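PDB 3WA7: tannase from Lactobacillus plantarum, which hydrolyses the galloyl ester bonds of tannins, probably through the serine-nucleophile chemistry of the alpha/beta-hydrolase family. Local coordinates for residues 311-323 and 327-339. Sequence-based numbering, arbitrary orientation.
Sequences GTDIHKYAGFVVT and VTDLDLSAYLKSL. With SO4 (sulfate ion), chain B.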
loop_
_atom_site.group_PDB
_atom_site.type_symbol
_atom_site.label_atom_id
_atom_site.label_comp_id
_atom_site.label_asym_id
_atom_site.label_seq_id
_atom_site.Cartn_x
_atom_site.Cartn_y
_atom_site.Cartn_z
ATOM N N GLY A 311 -21.229 -18.467 5.225
ATOM C CA GLY A 311 -22.120 -18.257 6.357
ATOM C C GLY A 311 -22.370 -16.829 6.809
ATOM O O GLY A 311 -23.065 -16.604 7.801
ATOM N N THR A 312 -21.818 -15.859 6.095
ATOM C CA THR A 312 -22.013 -14.462 6.463
ATOM C C THR A 312 -23.377 -13.965 5.991
ATOM O O THR A 312 -23.827 -14.309 4.897
ATOM C CB THR A 312 -20.919 -13.566 5.842
ATOM O OG1 THR A 312 -19.636 -13.976 6.328
ATOM C CG2 THR A 312 -21.155 -12.099 6.203
ATOM N N ASP A 313 -24.038 -13.174 6.831
ATOM C CA ASP A 313 -25.337 -12.603 6.484
ATOM C C ASP A 313 -25.027 -11.360 5.657
ATOM O O ASP A 313 -24.584 -10.347 6.198
ATOM C CB ASP A 313 -26.101 -12.209 7.753
ATOM C CG ASP A 313 -27.489 -11.659 7.460
ATOM O OD1 ASP A 313 -27.812 -11.436 6.275
ATOM O OD2 ASP A 313 -28.259 -11.444 8.420
ATOM N N ILE A 314 -25.248 -11.436 4.348
ATOM C CA ILE A 314 -24.949 -10.303 3.485
ATOM C C ILE A 314 -26.063 -9.269 3.382
ATOM O O ILE A 314 -26.004 -8.364 2.548
ATOM C CB ILE A 314 -24.541 -10.767 2.071
ATOM C CG1 ILE A 314 -25.653 -11.602 1.438
ATOM C CG2 ILE A 314 -23.246 -11.565 2.155
ATOM C CD1 ILE A 314 -25.421 -11.890 -0.035
ATOM N N HIS A 315 -27.080 -9.405 4.227
ATOM C CA HIS A 315 -28.169 -8.435 4.250
ATOM C C HIS A 315 -27.696 -7.375 5.237
ATOM O O HIS A 315 -27.947 -7.466 6.438
ATOM C CB HIS A 315 -29.470 -9.084 4.739
ATOM C CG HIS A 315 -30.633 -8.140 4.807
ATOM N ND1 HIS A 315 -30.737 -7.153 5.765
ATOM C CD2 HIS A 315 -31.745 -8.036 4.041
ATOM C CE1 HIS A 315 -31.863 -6.485 5.587
ATOM N NE2 HIS A 315 -32.495 -7.001 4.548
ATOM N N LYS A 316 -26.978 -6.387 4.718
ATOM C CA LYS A 316 -26.434 -5.308 5.527
ATOM C C LYS A 316 -26.448 -4.045 4.676
ATOM O O LYS A 316 -27.010 -3.024 5.076
ATOM C CB LYS A 316 -25.003 -5.656 5.953
ATOM C CG LYS A 316 -24.370 -4.646 6.890
ATOM C CD LYS A 316 -23.042 -5.154 7.439
ATOM C CE LYS A 316 -22.394 -4.112 8.334
ATOM N NZ LYS A 316 -21.123 -4.604 8.933
ATOM N N TYR A 317 -25.826 -4.123 3.504
ATOM C CA TYR A 317 -25.796 -2.996 2.579
ATOM C C TYR A 317 -26.854 -3.249 1.516
ATOM O O TYR A 317 -27.104 -4.395 1.137
ATOM C CB TYR A 317 -24.431 -2.864 1.894
ATOM C CG TYR A 317 -23.274 -2.713 2.845
ATOM C CD1 TYR A 317 -22.564 -3.829 3.289
ATOM C CD2 TYR A 317 -22.902 -1.459 3.323
ATOM C CE1 TYR A 317 -21.510 -3.699 4.185
ATOM C CE2 TYR A 317 -21.850 -1.317 4.221
ATOM C CZ TYR A 317 -21.159 -2.440 4.646
ATOM O OH TYR A 317 -20.119 -2.305 5.536
ATOM N N ALA A 318 -27.468 -2.177 1.032
ATOM C CA ALA A 318 -28.508 -2.291 0.018
ATOM C C ALA A 318 -27.932 -2.547 -1.373
ATOM O O ALA A 318 -26.731 -2.377 -1.602
ATOM C CB ALA A 318 -29.343 -1.014 0.000
ATOM N N GLY A 319 -28.795 -2.981 -2.290
ATOM C CA GLY A 319 -28.369 -3.195 -3.662
ATOM C C GLY A 319 -28.320 -4.590 -4.254
ATOM O O GLY A 319 -28.538 -4.750 -5.455
ATOM N N PHE A 320 -28.043 -5.602 -3.440
ATOM C CA PHE A 320 -27.934 -6.957 -3.966
ATOM C C PHE A 320 -29.234 -7.713 -4.193
ATOM O O PHE A 320 -30.245 -7.478 -3.531
ATOM C CB PHE A 320 -27.017 -7.802 -3.073
ATOM C CG PHE A 320 -25.601 -7.302 -3.011
ATOM C CD1 PHE A 320 -25.225 -6.349 -2.067
ATOM C CD2 PHE A 320 -24.646 -7.770 -3.908
ATOM C CE1 PHE A 320 -23.915 -5.868 -2.019
ATOM C CE2 PHE A 320 -23.332 -7.295 -3.870
ATOM C CZ PHE A 320 -22.967 -6.343 -2.922
ATOM N N VAL A 321 -29.192 -8.621 -5.161
ATOM C CA VAL A 321 -30.338 -9.462 -5.477
ATOM C C VAL A 321 -29.877 -10.891 -5.251
ATOM O O VAL A 321 -28.858 -11.316 -5.797
ATOM C CB VAL A 321 -30.783 -9.310 -6.944
ATOM C CG1 VAL A 321 -31.954 -10.244 -7.224
ATOM C CG2 VAL A 321 -31.176 -7.870 -7.224
ATOM N N VAL A 322 -30.621 -11.627 -4.435
ATOM C CA VAL A 322 -30.270 -13.007 -4.135
ATOM C C VAL A 322 -31.314 -13.987 -4.650
ATOM O O VAL A 322 -32.511 -13.808 -4.428
ATOM C CB VAL A 322 -30.114 -13.223 -2.615
ATOM C CG1 VAL A 322 -29.862 -14.698 -2.320
ATOM C CG2 VAL A 322 -28.970 -12.369 -2.087
ATOM N N THR A 323 -30.842 -15.016 -5.347
ATOM C CA THR A 323 -31.702 -16.062 -5.887
ATOM C C THR A 323 -31.129 -17.367 -5.341
ATOM O O THR A 323 -29.990 -17.718 -5.641
ATOM C CB THR A 323 -31.652 -16.092 -7.425
ATOM O OG1 THR A 323 -31.865 -14.769 -7.940
ATOM C CG2 THR A 323 -32.731 -17.012 -7.971
ATOM N N VAL A 327 -25.859 -14.831 -5.466
ATOM C CA VAL A 327 -26.026 -13.386 -5.576
ATOM C C VAL A 327 -26.073 -13.181 -7.088
ATOM O O VAL A 327 -25.057 -13.311 -7.773
ATOM C CB VAL A 327 -24.818 -12.629 -4.984
ATOM C CG1 VAL A 327 -25.079 -11.131 -5.028
ATOM C CG2 VAL A 327 -24.563 -13.086 -3.553
ATOM N N THR A 328 -27.256 -12.866 -7.605
ATOM C CA THR A 328 -27.441 -12.721 -9.045
ATOM C C THR A 328 -27.346 -11.336 -9.667
ATOM O O THR A 328 -27.249 -11.217 -10.887
ATOM C CB THR A 328 -28.781 -13.337 -9.467
ATOM O OG1 THR A 328 -29.850 -12.683 -8.772
ATOM C CG2 THR A 328 -28.802 -14.821 -9.134
ATOM N N ASP A 329 -27.383 -10.289 -8.856
ATOM C CA ASP A 329 -27.286 -8.950 -9.415
ATOM C C ASP A 329 -26.974 -7.932 -8.336
ATOM O O ASP A 329 -27.022 -8.233 -7.143
ATOM C CB ASP A 329 -28.591 -8.566 -10.116
ATOM C CG ASP A 329 -28.365 -7.644 -11.305
ATOM O OD1 ASP A 329 -27.350 -6.915 -11.320
ATOM O OD2 ASP A 329 -29.211 -7.645 -12.225
ATOM N N LEU A 330 -26.659 -6.718 -8.768
ATOM C CA LEU A 330 -26.329 -5.648 -7.848
ATOM C C LEU A 330 -26.600 -4.275 -8.434
ATOM O O LEU A 330 -26.239 -3.992 -9.580
ATOM C CB LEU A 330 -24.848 -5.720 -7.454
ATOM C CG LEU A 330 -24.281 -4.472 -6.757
ATOM C CD1 LEU A 330 -24.956 -4.277 -5.410
ATOM C CD2 LEU A 330 -22.776 -4.612 -6.587
ATOM N N ASP A 331 -27.261 -3.437 -7.644
ATOM C CA ASP A 331 -27.526 -2.058 -8.022
ATOM C C ASP A 331 -26.315 -1.377 -7.381
ATOM O O ASP A 331 -26.328 -1.072 -6.188
ATOM C CB ASP A 331 -28.820 -1.558 -7.363
ATOM C CG ASP A 331 -29.121 -0.103 -7.694
ATOM O OD1 ASP A 331 -28.168 0.666 -7.943
ATOM O OD2 ASP A 331 -30.314 0.275 -7.690
ATOM N N LEU A 332 -25.259 -1.168 -8.165
ATOM C CA LEU A 332 -24.032 -0.569 -7.645
ATOM C C LEU A 332 -24.238 0.794 -7.000
ATOM O O LEU A 332 -23.669 1.076 -5.947
ATOM C CB LEU A 332 -22.980 -0.465 -8.759
ATOM C CG LEU A 332 -21.618 0.121 -8.374
ATOM C CD1 LEU A 332 -21.022 -0.659 -7.213
ATOM C CD2 LEU A 332 -20.683 0.073 -9.583
ATOM N N SER A 333 -25.048 1.640 -7.627
ATOM C CA SER A 333 -25.307 2.966 -7.082
ATOM C C SER A 333 -25.940 2.854 -5.702
ATOM O O SER A 333 -25.601 3.613 -4.791
ATOM C CB SER A 333 -26.226 3.757 -8.015
ATOM O OG SER A 333 -25.597 3.974 -9.266
ATOM N N ALA A 334 -26.856 1.901 -5.550
ATOM C CA ALA A 334 -27.527 1.697 -4.269
ATOM C C ALA A 334 -26.525 1.232 -3.216
ATOM O O ALA A 334 -26.559 1.691 -2.074
ATOM C CB ALA A 334 -28.648 0.674 -4.417
ATOM N N TYR A 335 -25.631 0.326 -3.604
ATOM C CA TYR A 335 -24.622 -0.178 -2.676
ATOM C C TYR A 335 -23.715 0.955 -2.198
ATOM O O TYR A 335 -23.443 1.086 -1.002
ATOM C CB TYR A 335 -23.767 -1.262 -3.342
ATOM C CG TYR A 335 -22.621 -1.740 -2.474
ATOM C CD1 TYR A 335 -22.856 -2.550 -1.367
ATOM C CD2 TYR A 335 -21.307 -1.345 -2.737
ATOM C CE1 TYR A 335 -21.811 -2.956 -0.535
ATOM C CE2 TYR A 335 -20.257 -1.742 -1.912
ATOM C CZ TYR A 335 -20.519 -2.549 -0.812
ATOM O OH TYR A 335 -19.491 -2.946 0.015
ATOM N N LEU A 336 -23.250 1.771 -3.138
ATOM C CA LEU A 336 -22.367 2.882 -2.800
ATOM C C LEU A 336 -23.020 3.885 -1.860
ATOM O O LEU A 336 -22.374 4.397 -0.945
ATOM C CB LEU A 336 -21.887 3.570 -4.082
ATOM C CG LEU A 336 -21.029 2.625 -4.929
ATOM C CD1 LEU A 336 -20.746 3.239 -6.287
ATOM C CD2 LEU A 336 -19.729 2.312 -4.183
ATOM N N LYS A 337 -24.302 4.165 -2.078
ATOM C CA LYS A 337 -25.014 5.100 -1.214
ATOM C C LYS A 337 -25.126 4.495 0.184
ATOM O O LYS A 337 -25.016 5.195 1.193
ATOM C CB LYS A 337 -26.411 5.380 -1.778
ATOM C CG LYS A 337 -27.247 6.327 -0.932
ATOM C CD LYS A 337 -28.605 6.583 -1.577
ATOM C CE LYS A 337 -29.453 7.514 -0.723
ATOM N NZ LYS A 337 -30.809 7.730 -1.313
ATOM N N SER A 338 -25.340 3.184 0.229
ATOM C CA SER A 338 -25.471 2.458 1.486
ATOM C C SER A 338 -24.130 2.425 2.221
ATOM O O SER A 338 -24.070 2.595 3.435
ATOM C CB SER A 338 -25.957 1.028 1.208
ATOM O OG SER A 338 -26.184 0.313 2.408
ATOM N N LEU A 339 -23.056 2.219 1.467
ATOM C CA LEU A 339 -21.710 2.164 2.031
ATOM C C LEU A 339 -21.267 3.530 2.564
ATOM O O LEU A 339 -20.583 3.617 3.588
ATOM C CB LEU A 339 -20.732 1.686 0.958
ATOM C CG LEU A 339 -19.267 1.554 1.371
ATOM C CD1 LEU A 339 -19.141 0.597 2.553
ATOM C CD2 LEU A 339 -18.463 1.058 0.183
HETATM S S SO4 B . -25.705 0.231 -11.614
HETATM O O1 SO4 B . -25.544 -1.116 -11.036
HETATM O O2 SO4 B . -25.425 1.261 -10.601
HETATM O O3 SO4 B . -24.781 0.394 -12.750
HETATM O O4 SO4 B . -27.094 0.390 -12.093
#
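The F320 ring lies alongside L330, both side chains pointing the same way, and L330 sets its CD1 methyl, compact and apolar enough to sit on a ring, squarely over one face, 3.6 Å from the ring centroid and 4° off the normal, a CH-pi contact. With CG anti to the carbonyl carbon (chi1 -63°), F320 lays its ring beside L330 and directs its edge toward the face of Y335, an offset edge-to-face pair with planes at 75° and F320 CE1 3.5 Å from Y335 CD1. Y335 in turn directs its own edge at the face of Y317, centroids 5.5 Å apart. F320 CD2 also packs on V327 CG1 (3.6 Å). With an alanine replacing F320, the L330 methyl would probably lose the face it rests on and a gap would be likely to open beside V327. The backbone beneath is an antiparallel beta hairpin, strands 320-323 and 326-330, set outside the main alpha/beta-hydrolase sheet and interrupted by a classic bulge where T328 and D329 both face V321. V321 N donates to D329 O, while V321 O accepts from T328 N; the T323 and T328 hydroxyls share a hydrogen bond. G319 suits its positive phi: a CB would jam against the preceding carbonyl O and clash with D331 O. G319 O accepts from D331 N at 2.9 Å. D331 N-caps helix 332-339, its short carboxylate accepting from A334 N through OD1. A sulfate, probably from the crystallisation liquor, is held by L332 N, S333 N and S333 OG, with R293 and R297 completing its site. S338 OG, on a short enough side chain, accepts from A318 N (3.1 Å). The Y317 hydroxyl bonds to D448, that of Y335 to A417 O.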